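Long-range contact in lipase (PDB 4OPM), which probably hydrolyses lipid esters, as a putative lipase of the alpha/beta hydrolase fold: residues A[144-157]-A[241-255]. Residues are numbered along the deposited sequence; the frame is centred on the assembly and turned at random.
Sequences DSGGIFRSANTIYL and WGKQDKIINVEVANE
Asp144 lies over one face of the Trp241 indole, its CA 3.4 Å from the centroid of the six-membered ring. Its OD2 accepts from Gly242 N through the syn lone pair, in a nearly straight bond (176°). Asp144 OD2 lies 2.5 Å from Asp245 OD2. Ile248 CD1 packs against the backbone of Ser145 and Gly146. The two segments continue from adjacent parallel strands, 137-143 and 237-242, of the alpha/beta hydrolase sheet. Asp245 follows strand 237-242, its OD2 hydrogen-bonded to His274 ND1, and is probably the acid of a Ser-His-Asp triad with Ser120. Asp245 OD1 accepts from Ile247 N, an Asx turn, and from Ile248 N, an Asx motif; both help hold the carboxylate. Phe149 takes Val252 CG1 over the centre of one ring face. Glu255 has CG anti to the backbone N (chi1 -171°) and an extended chain, which carries its carboxylate to Arg150 and Ser151. Glu255 OE2 accepts from Arg150 N at 2.9 Å. Glu255 OE1 accepts from Ser151 N and, on its anti lone pair, Ser151 OG. Asn249 ND2 donates to Ser151 O, and Asn249 OD1 receives Asn153 N (2.8 Å) from above its carbonyl plane. Thr154 OG1 donates to Ile247 O at 2.7 Å. Tyr156 turns a ring edge to Lys246 O.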
ATOM      1  N   ASP A 144      -2.259   8.178  -2.767  1.00 14.60           N
ATOM      2  CA  ASP A 144      -3.737   8.050  -2.764  1.00 13.83           C
ATOM      3  C   ASP A 144      -4.195   7.375  -1.450  1.00 18.17           C
ATOM      4  O   ASP A 144      -4.910   6.367  -1.465  1.00 17.31           O
ATOM      5  CB  ASP A 144      -4.213   7.270  -4.001  1.00 14.30           C
ATOM      6  CG  ASP A 144      -3.802   7.957  -5.297  1.00 15.57           C
ATOM      7  OD1 ASP A 144      -2.594   7.959  -5.607  1.00 16.59           O
ATOM      8  OD2 ASP A 144      -4.683   8.566  -5.957  1.00 16.89           O
ATOM      9  N   SER A 145      -3.678   7.885  -0.329  1.00 15.90           N
ATOM     10  CA  SER A 145      -3.882   7.327   0.995  1.00 15.19           C
ATOM     11  C   SER A 145      -5.312   7.454   1.493  1.00 19.43           C
ATOM     12  O   SER A 145      -5.979   8.467   1.257  1.00 19.14           O
ATOM     13  CB  SER A 145      -2.968   8.034   1.997  1.00 16.39           C
ATOM     14  OG  SER A 145      -3.128   7.515   3.308  1.00 20.47           O
ATOM     15  N   GLY A 146      -5.712   6.476   2.292  1.00 17.82           N
ATOM     16  CA  GLY A 146      -6.986   6.532   2.996  1.00 17.90           C
ATOM     17  C   GLY A 146      -6.856   7.457   4.194  1.00 22.45           C
ATOM     18  O   GLY A 146      -5.769   7.973   4.502  1.00 20.14           O
ATOM     19  N   GLY A 147      -7.967   7.641   4.882  1.00 20.54           N
ATOM     20  CA  GLY A 147      -8.077   8.490   6.053  1.00 21.39           C
ATOM     21  C   GLY A 147      -9.519   8.909   6.211  1.00 24.20           C
ATOM     22  O   GLY A 147     -10.394   8.381   5.521  1.00 24.14           O
ATOM     23  N   ILE A 148      -9.779   9.858   7.099  1.00 20.31           N
ATOM     24  CA  ILE A 148     -11.155  10.333   7.328  1.00 19.83           C
ATOM     25  C   ILE A 148     -11.120  11.830   7.071  1.00 23.52           C
ATOM     26  O   ILE A 148     -10.546  12.586   7.859  1.00 21.81           O
ATOM     27  CB  ILE A 148     -11.732   9.929   8.718  1.00 22.64           C
ATOM     28  CG1 ILE A 148     -11.416   8.441   9.039  1.00 23.44           C
ATOM     29  CG2 ILE A 148     -13.228  10.185   8.717  1.00 24.33           C
ATOM     30  CD1 ILE A 148     -11.860   7.914  10.455  1.00 27.15           C
ATOM     31  N   PHE A 149     -11.699  12.242   5.933  1.00 20.82           N
ATOM     32  CA  PHE A 149     -11.555  13.583   5.400  1.00 20.55           C
ATOM     33  C   PHE A 149     -12.828  14.407   5.323  1.00 25.80           C
ATOM     34  O   PHE A 149     -13.878  13.889   4.954  1.00 26.05           O
ATOM     35  CB  PHE A 149     -10.973  13.459   3.975  1.00 21.20           C
ATOM     36  CG  PHE A 149      -9.726  12.597   3.867  1.00 21.65           C
ATOM     37  CD1 PHE A 149      -8.499  13.059   4.337  1.00 24.40           C
ATOM     38  CD2 PHE A 149      -9.778  11.334   3.282  1.00 23.07           C
ATOM     39  CE1 PHE A 149      -7.348  12.266   4.244  1.00 24.28           C
ATOM     40  CE2 PHE A 149      -8.624  10.541   3.182  1.00 25.26           C
ATOM     41  CZ  PHE A 149      -7.416  11.010   3.667  1.00 23.43           C
ATOM     42  N   ARG A 150     -12.698  15.720   5.574  1.00 24.14           N
ATOM     43  CA  ARG A 150     -13.793  16.679   5.422  1.00 25.36           C
ATOM     44  C   ARG A 150     -14.079  16.916   3.944  1.00 29.19           C
ATOM     45  O   ARG A 150     -15.223  17.183   3.585  1.00 29.50           O
ATOM     46  CB  ARG A 150     -13.458  18.019   6.096  1.00 27.16           C
ATOM     47  CG  ARG A 150     -13.394  17.930   7.604  1.00 36.59           C
ATOM     48  CD  ARG A 150     -13.260  19.290   8.262  1.00 45.04           C
ATOM     49  NE  ARG A 150     -12.480  19.189   9.495  1.00 59.94           N
ATOM     50  CZ  ARG A 150     -12.962  18.787  10.670  1.00 75.84           C
ATOM     51  NH1 ARG A 150     -14.243  18.457  10.797  1.00 63.77           N
ATOM     52  NH2 ARG A 150     -12.164  18.709  11.728  1.00 60.58           N
ATOM     53  N   SER A 151     -13.038  16.808   3.088  1.00 25.04           N
ATOM     54  CA  SER A 151     -13.147  17.078   1.648  1.00 24.83           C
ATOM     55  C   SER A 151     -13.557  15.823   0.848  1.00 27.74           C
ATOM     56  O   SER A 151     -13.615  15.880  -0.386  1.00 26.72           O
ATOM     57  CB  SER A 151     -11.848  17.679   1.110  1.00 27.04           C
ATOM     58  OG  SER A 151     -10.778  16.753   1.157  1.00 38.08           O
ATOM     59  N   ALA A 152     -13.898  14.711   1.569  1.00 25.40           N
ATOM     60  CA  ALA A 152     -14.348  13.449   0.976  1.00 24.37           C
ATOM     61  C   ALA A 152     -15.529  13.699   0.046  1.00 28.37           C
ATOM     62  O   ALA A 152     -16.495  14.375   0.435  1.00 27.85           O
ATOM     63  CB  ALA A 152     -14.749  12.476   2.071  1.00 25.18           C
ATOM     64  N   ASN A 153     -15.439  13.196  -1.189  1.00 25.22           N
ATOM     65  CA  ASN A 153     -16.501  13.421  -2.167  1.00 25.95           C
ATOM     66  C   ASN A 153     -16.647  12.222  -3.120  1.00 30.33           C
ATOM     67  O   ASN A 153     -16.874  12.394  -4.318  1.00 32.75           O
ATOM     68  CB  ASN A 153     -16.262  14.741  -2.939  1.00 29.09           C
ATOM     69  CG  ASN A 153     -17.469  15.268  -3.678  1.00 56.56           C
ATOM     70  OD1 ASN A 153     -18.627  15.016  -3.312  1.00 47.78           O
ATOM     71  ND2 ASN A 153     -17.215  15.992  -4.759  1.00 51.81           N
ATOM     72  N   THR A 154     -16.477  11.002  -2.590  1.00 23.06           N
ATOM     73  CA  THR A 154     -16.739   9.785  -3.351  1.00 21.46           C
ATOM     74  C   THR A 154     -17.735   8.966  -2.558  1.00 24.99           C
ATOM     75  O   THR A 154     -17.819   9.133  -1.339  1.00 23.84           O
ATOM     76  CB  THR A 154     -15.481   8.961  -3.654  1.00 20.93           C
ATOM     77  OG1 THR A 154     -15.004   8.378  -2.441  1.00 20.40           O
ATOM     78  CG2 THR A 154     -14.402   9.736  -4.399  1.00 21.28           C
ATOM     79  N   ILE A 155     -18.446   8.054  -3.230  1.00 22.22           N
ATOM     80  CA  ILE A 155     -19.432   7.191  -2.585  0.60 22.94           C
ATOM     81  C   ILE A 155     -18.737   6.239  -1.572  1.00 26.02           C
ATOM     82  O   ILE A 155     -19.331   5.918  -0.543  1.00 26.26           O
ATOM     83  CB  ILE A 155     -20.277   6.435  -3.660  0.60 26.48           C
ATOM     84  CG1 ILE A 155     -21.604   5.913  -3.100  0.60 27.69           C
ATOM     85  CG2 ILE A 155     -19.489   5.339  -4.404  0.60 26.11           C
ATOM     86  CD1 ILE A 155     -22.706   6.988  -2.819  0.60 37.87           C
ATOM     87  N   TYR A 156     -17.475   5.821  -1.842  1.00 23.56           N
ATOM     88  CA  TYR A 156     -16.734   4.903  -0.964  1.00 22.25           C
ATOM     89  C   TYR A 156     -16.353   5.556   0.359  1.00 26.89           C
ATOM     90  O   TYR A 156     -16.358   4.877   1.386  1.00 27.62           O
ATOM     91  CB  TYR A 156     -15.482   4.357  -1.677  1.00 21.89           C
ATOM     92  CG  TYR A 156     -15.811   3.825  -3.053  1.00 21.58           C
ATOM     93  CD1 TYR A 156     -16.491   2.620  -3.210  1.00 23.71           C
ATOM     94  CD2 TYR A 156     -15.530   4.569  -4.195  1.00 20.96           C
ATOM     95  CE1 TYR A 156     -16.855   2.152  -4.472  1.00 22.65           C
ATOM     96  CE2 TYR A 156     -15.881   4.107  -5.464  1.00 21.32           C
ATOM     97  CZ  TYR A 156     -16.541   2.894  -5.596  1.00 24.81           C
ATOM     98  OH  TYR A 156     -16.923   2.416  -6.826  1.00 23.02           O
ATOM     99  N   LEU A 157     -16.014   6.855   0.338  1.00 22.19           N
ATOM    100  CA  LEU A 157     -15.638   7.577   1.558  1.00 22.61           C
ATOM    101  C   LEU A 157     -16.886   7.994   2.350  1.00 27.63           C
ATOM    102  O   LEU A 157     -16.875   7.941   3.583  1.00 27.33           O
ATOM    103  CB  LEU A 157     -14.774   8.823   1.234  1.00 21.89           C
ATOM    104  CG  LEU A 157     -13.370   8.590   0.641  1.00 25.98           C
ATOM    105  CD1 LEU A 157     -12.763   9.911   0.172  1.00 26.47           C
ATOM    106  CD2 LEU A 157     -12.431   7.918   1.662  1.00 26.05           C
ATOM    107  N   TRP A 241      -0.890  11.795  -5.820  1.00 15.16           N
ATOM    108  CA  TRP A 241      -2.231  11.369  -6.183  1.00 15.00           C
ATOM    109  C   TRP A 241      -2.395  11.207  -7.673  1.00 16.77           C
ATOM    110  O   TRP A 241      -1.718  11.874  -8.456  1.00 16.63           O
ATOM    111  CB  TRP A 241      -3.245  12.450  -5.738  1.00 13.74           C
ATOM    112  CG  TRP A 241      -4.393  11.919  -4.937  1.00 15.18           C
ATOM    113  CD1 TRP A 241      -5.630  11.554  -5.397  1.00 17.74           C
ATOM    114  CD2 TRP A 241      -4.377  11.623  -3.543  1.00 15.39           C
ATOM    115  NE1 TRP A 241      -6.398  11.077  -4.355  1.00 17.13           N
ATOM    116  CE2 TRP A 241      -5.650  11.106  -3.207  1.00 18.81           C
ATOM    117  CE3 TRP A 241      -3.399  11.731  -2.535  1.00 16.96           C
ATOM    118  CZ2 TRP A 241      -5.982  10.735  -1.896  1.00 18.55           C
ATOM    119  CZ3 TRP A 241      -3.735  11.375  -1.234  1.00 18.32           C
ATOM    120  CH2 TRP A 241      -4.995  10.843  -0.934  1.00 18.74           C
ATOM    121  N   GLY A 242      -3.383  10.410  -8.047  1.00 15.25           N
ATOM    122  CA  GLY A 242      -3.824  10.331  -9.425  1.00 14.75           C
ATOM    123  C   GLY A 242      -4.985  11.299  -9.536  1.00 18.12           C
ATOM    124  O   GLY A 242      -5.928  11.228  -8.739  1.00 18.47           O
ATOM    125  N   LYS A 243      -4.915  12.252 -10.489  1.00 15.75           N
ATOM    126  CA  LYS A 243      -5.961  13.269 -10.659  1.00 16.30           C
ATOM    127  C   LYS A 243      -7.347  12.624 -10.861  1.00 19.57           C
ATOM    128  O   LYS A 243      -8.339  13.143 -10.359  1.00 19.60           O
ATOM    129  CB  LYS A 243      -5.607  14.166 -11.860  1.00 18.38           C
ATOM    130  CG  LYS A 243      -6.655  15.241 -12.177  1.00 31.67           C
ATOM    131  CD  LYS A 243      -6.179  16.631 -11.841  1.00 46.11           C
ATOM    132  CE  LYS A 243      -7.103  17.685 -12.395  1.00 55.99           C
ATOM    133  NZ  LYS A 243      -6.359  18.909 -12.791  1.00 67.57           N
ATOM    134  N   GLN A 244      -7.391  11.468 -11.567  1.00 16.09           N
ATOM    135  CA  GLN A 244      -8.634  10.774 -11.917  1.00 16.10           C
ATOM    136  C   GLN A 244      -9.088   9.745 -10.872  1.00 20.00           C
ATOM    137  O   GLN A 244     -10.029   8.993 -11.144  1.00 19.79           O
ATOM    138  CB  GLN A 244      -8.490  10.085 -13.293  1.00 16.97           C
ATOM    139  CG  GLN A 244      -8.148  11.058 -14.426  1.00 21.11           C
ATOM    140  CD  GLN A 244      -9.187  12.140 -14.605  1.00 35.85           C
ATOM    141  OE1 GLN A 244     -10.403  11.888 -14.622  1.00 32.74           O
ATOM    142  NE2 GLN A 244      -8.727  13.381 -14.714  1.00 27.13           N
ATOM    143  N   ASP A 245      -8.448   9.719  -9.681  1.00 16.17           N
ATOM    144  CA  ASP A 245      -8.797   8.776  -8.606  1.00 15.39           C
ATOM    145  C   ASP A 245     -10.312   8.799  -8.308  1.00 18.38           C
ATOM    146  O   ASP A 245     -10.844   9.826  -7.885  1.00 18.63           O
ATOM    147  CB  ASP A 245      -8.005   9.096  -7.328  1.00 14.89           C
ATOM    148  CG  ASP A 245      -8.038   8.006  -6.266  1.00 17.79           C
ATOM    149  OD1 ASP A 245      -9.043   7.249  -6.206  1.00 16.75           O
ATOM    150  OD2 ASP A 245      -7.095   7.939  -5.456  1.00 17.88           O
ATOM    151  N   LYS A 246     -10.989   7.658  -8.535  1.00 16.40           N
ATOM    152  CA  LYS A 246     -12.440   7.486  -8.309  1.00 16.71           C
ATOM    153  C   LYS A 246     -12.765   7.003  -6.900  1.00 21.39           C
ATOM    154  O   LYS A 246     -13.926   7.070  -6.477  1.00 21.39           O
ATOM    155  CB  LYS A 246     -12.990   6.435  -9.296  1.00 19.25           C
ATOM    156  CG  LYS A 246     -13.064   6.917 -10.743  1.00 22.43           C
ATOM    157  CD  LYS A 246     -13.463   5.758 -11.642  1.00 23.02           C
ATOM    158  CE  LYS A 246     -13.620   6.206 -13.069  1.00 25.52           C
ATOM    159  NZ  LYS A 246     -13.794   5.041 -13.981  1.00 25.59           N
ATOM    160  N   ILE A 247     -11.766   6.448  -6.203  1.00 18.18           N
ATOM    161  CA  ILE A 247     -11.937   5.849  -4.880  1.00 16.82           C
ATOM    162  C   ILE A 247     -11.819   6.921  -3.801  1.00 20.19           C
ATOM    163  O   ILE A 247     -12.677   7.003  -2.925  1.00 20.33           O
ATOM    164  CB  ILE A 247     -10.930   4.671  -4.662  1.00 19.08           C
ATOM    165  CG1 ILE A 247     -10.934   3.660  -5.859  1.00 18.85           C
ATOM    166  CG2 ILE A 247     -11.172   3.957  -3.317  1.00 18.58           C
ATOM    167  CD1 ILE A 247     -12.307   3.061  -6.249  1.00 21.56           C
ATOM    168  N   ILE A 248     -10.725   7.694  -3.838  1.00 17.29           N
ATOM    169  CA  ILE A 248     -10.424   8.782  -2.904  1.00 17.05           C
ATOM    170  C   ILE A 248     -10.148  10.002  -3.775  1.00 21.58           C
ATOM    171  O   ILE A 248      -9.113  10.051  -4.451  1.00 20.15           O
ATOM    172  CB  ILE A 248      -9.261   8.425  -1.931  1.00 18.76           C
ATOM    173  CG1 ILE A 248      -9.456   7.004  -1.297  1.00 19.17           C
ATOM    174  CG2 ILE A 248      -9.130   9.499  -0.844  1.00 20.27           C
ATOM    175  CD1 ILE A 248      -8.288   6.473  -0.488  1.00 24.91           C
ATOM    176  N   ASN A 249     -11.093  10.965  -3.798  1.00 19.55           N
ATOM    177  CA  ASN A 249     -11.017  12.143  -4.667  1.00 18.76           C
ATOM    178  C   ASN A 249      -9.778  12.991  -4.371  1.00 21.07           C
ATOM    179  O   ASN A 249      -9.407  13.182  -3.209  1.00 19.28           O
ATOM    180  CB  ASN A 249     -12.289  12.992  -4.592  1.00 17.81           C
ATOM    181  CG  ASN A 249     -12.683  13.380  -3.194  1.00 27.30           C
ATOM    182  OD1 ASN A 249     -12.986  12.523  -2.348  1.00 21.46           O
ATOM    183  ND2 ASN A 249     -12.709  14.675  -2.933  1.00 24.87           N
ATOM    184  N   VAL A 250      -9.184  13.537  -5.447  1.00 17.56           N
ATOM    185  CA  VAL A 250      -7.938  14.300  -5.458  1.00 17.44           C
ATOM    186  C   VAL A 250      -7.922  15.485  -4.441  1.00 20.88           C
ATOM    187  O   VAL A 250      -6.848  15.801  -3.932  1.00 20.55           O
ATOM    188  CB  VAL A 250      -7.583  14.753  -6.908  1.00 21.03           C
ATOM    189  CG1 VAL A 250      -8.575  15.788  -7.450  1.00 21.16           C
ATOM    190  CG2 VAL A 250      -6.141  15.257  -7.004  1.00 20.83           C
ATOM    191  N   GLU A 251      -9.082  16.098  -4.115  1.00 19.61           N
ATOM    192  CA  GLU A 251      -9.149  17.229  -3.159  1.00 21.32           C
ATOM    193  C   GLU A 251      -8.571  16.871  -1.789  1.00 24.64           C
ATOM    194  O   GLU A 251      -8.042  17.729  -1.081  1.00 24.20           O
ATOM    195  CB  GLU A 251     -10.604  17.715  -2.978  1.00 23.42           C
ATOM    196  CG  GLU A 251     -11.144  18.450  -4.200  1.00 28.76           C
ATOM    197  CD  GLU A 251     -11.557  17.602  -5.389  1.00 39.87           C
ATOM    198  OE1 GLU A 251     -11.747  16.371  -5.233  1.00 28.84           O
ATOM    199  OE2 GLU A 251     -11.671  18.178  -6.494  1.00 37.60           O
ATOM    200  N   VAL A 252      -8.653  15.591  -1.447  1.00 20.88           N
ATOM    201  CA  VAL A 252      -8.155  15.010  -0.207  1.00 20.99           C
ATOM    202  C   VAL A 252      -6.615  15.211  -0.099  1.00 23.96           C
ATOM    203  O   VAL A 252      -6.127  15.388   1.013  1.00 23.59           O
ATOM    204  CB  VAL A 252      -8.594  13.525  -0.190  1.00 24.97           C
ATOM    205  CG1 VAL A 252      -7.664  12.647   0.615  1.00 24.85           C
ATOM    206  CG2 VAL A 252     -10.051  13.396   0.252  1.00 24.46           C
ATOM    207  N   ALA A 253      -5.872  15.212  -1.237  1.00 19.44           N
ATOM    208  CA  ALA A 253      -4.407  15.449  -1.239  1.00 19.19           C
ATOM    209  C   ALA A 253      -4.068  16.803  -0.561  1.00 21.77           C
ATOM    210  O   ALA A 253      -3.123  16.881   0.236  1.00 20.44           O
ATOM    211  CB  ALA A 253      -3.857  15.420  -2.662  1.00 19.78           C
ATOM    212  N   ASN A 254      -4.863  17.849  -0.853  1.00 19.21           N
ATOM    213  CA  ASN A 254      -4.659  19.177  -0.254  1.00 20.71           C
ATOM    214  C   ASN A 254      -5.036  19.167   1.219  1.00 22.96           C
ATOM    215  O   ASN A 254      -4.385  19.837   2.007  1.00 22.27           O
ATOM    216  CB  ASN A 254      -5.425  20.276  -0.998  1.00 24.15           C
ATOM    217  CG  ASN A 254      -4.784  20.668  -2.304  1.00 48.00           C
ATOM    218  OD1 ASN A 254      -5.472  20.980  -3.283  1.00 50.49           O
ATOM    219  ND2 ASN A 254      -3.452  20.632  -2.369  1.00 33.02           N
ATOM    220  N   GLU A 255      -6.057  18.386   1.599  1.00 19.99           N
ATOM    221  CA  GLU A 255      -6.434  18.274   3.002  1.00 20.41           C
ATOM    222  C   GLU A 255      -5.281  17.612   3.806  1.00 22.69           C
ATOM    223  O   GLU A 255      -4.889  18.137   4.854  1.00 21.48           O
ATOM    224  CB  GLU A 255      -7.736  17.493   3.148  1.00 22.05           C
ATOM    225  CG  GLU A 255      -8.279  17.546   4.563  1.00 24.41           C
ATOM    226  CD  GLU A 255      -9.626  16.894   4.778  1.00 37.43           C
ATOM    227  OE1 GLU A 255     -10.343  16.636   3.787  1.00 28.77           O
ATOM    228  OE2 GLU A 255      -9.987  16.678   5.956  1.00 28.85           O
TER
HETATM  229  O   HOH W   1      -9.683  15.185   8.458  1.00 27.54           O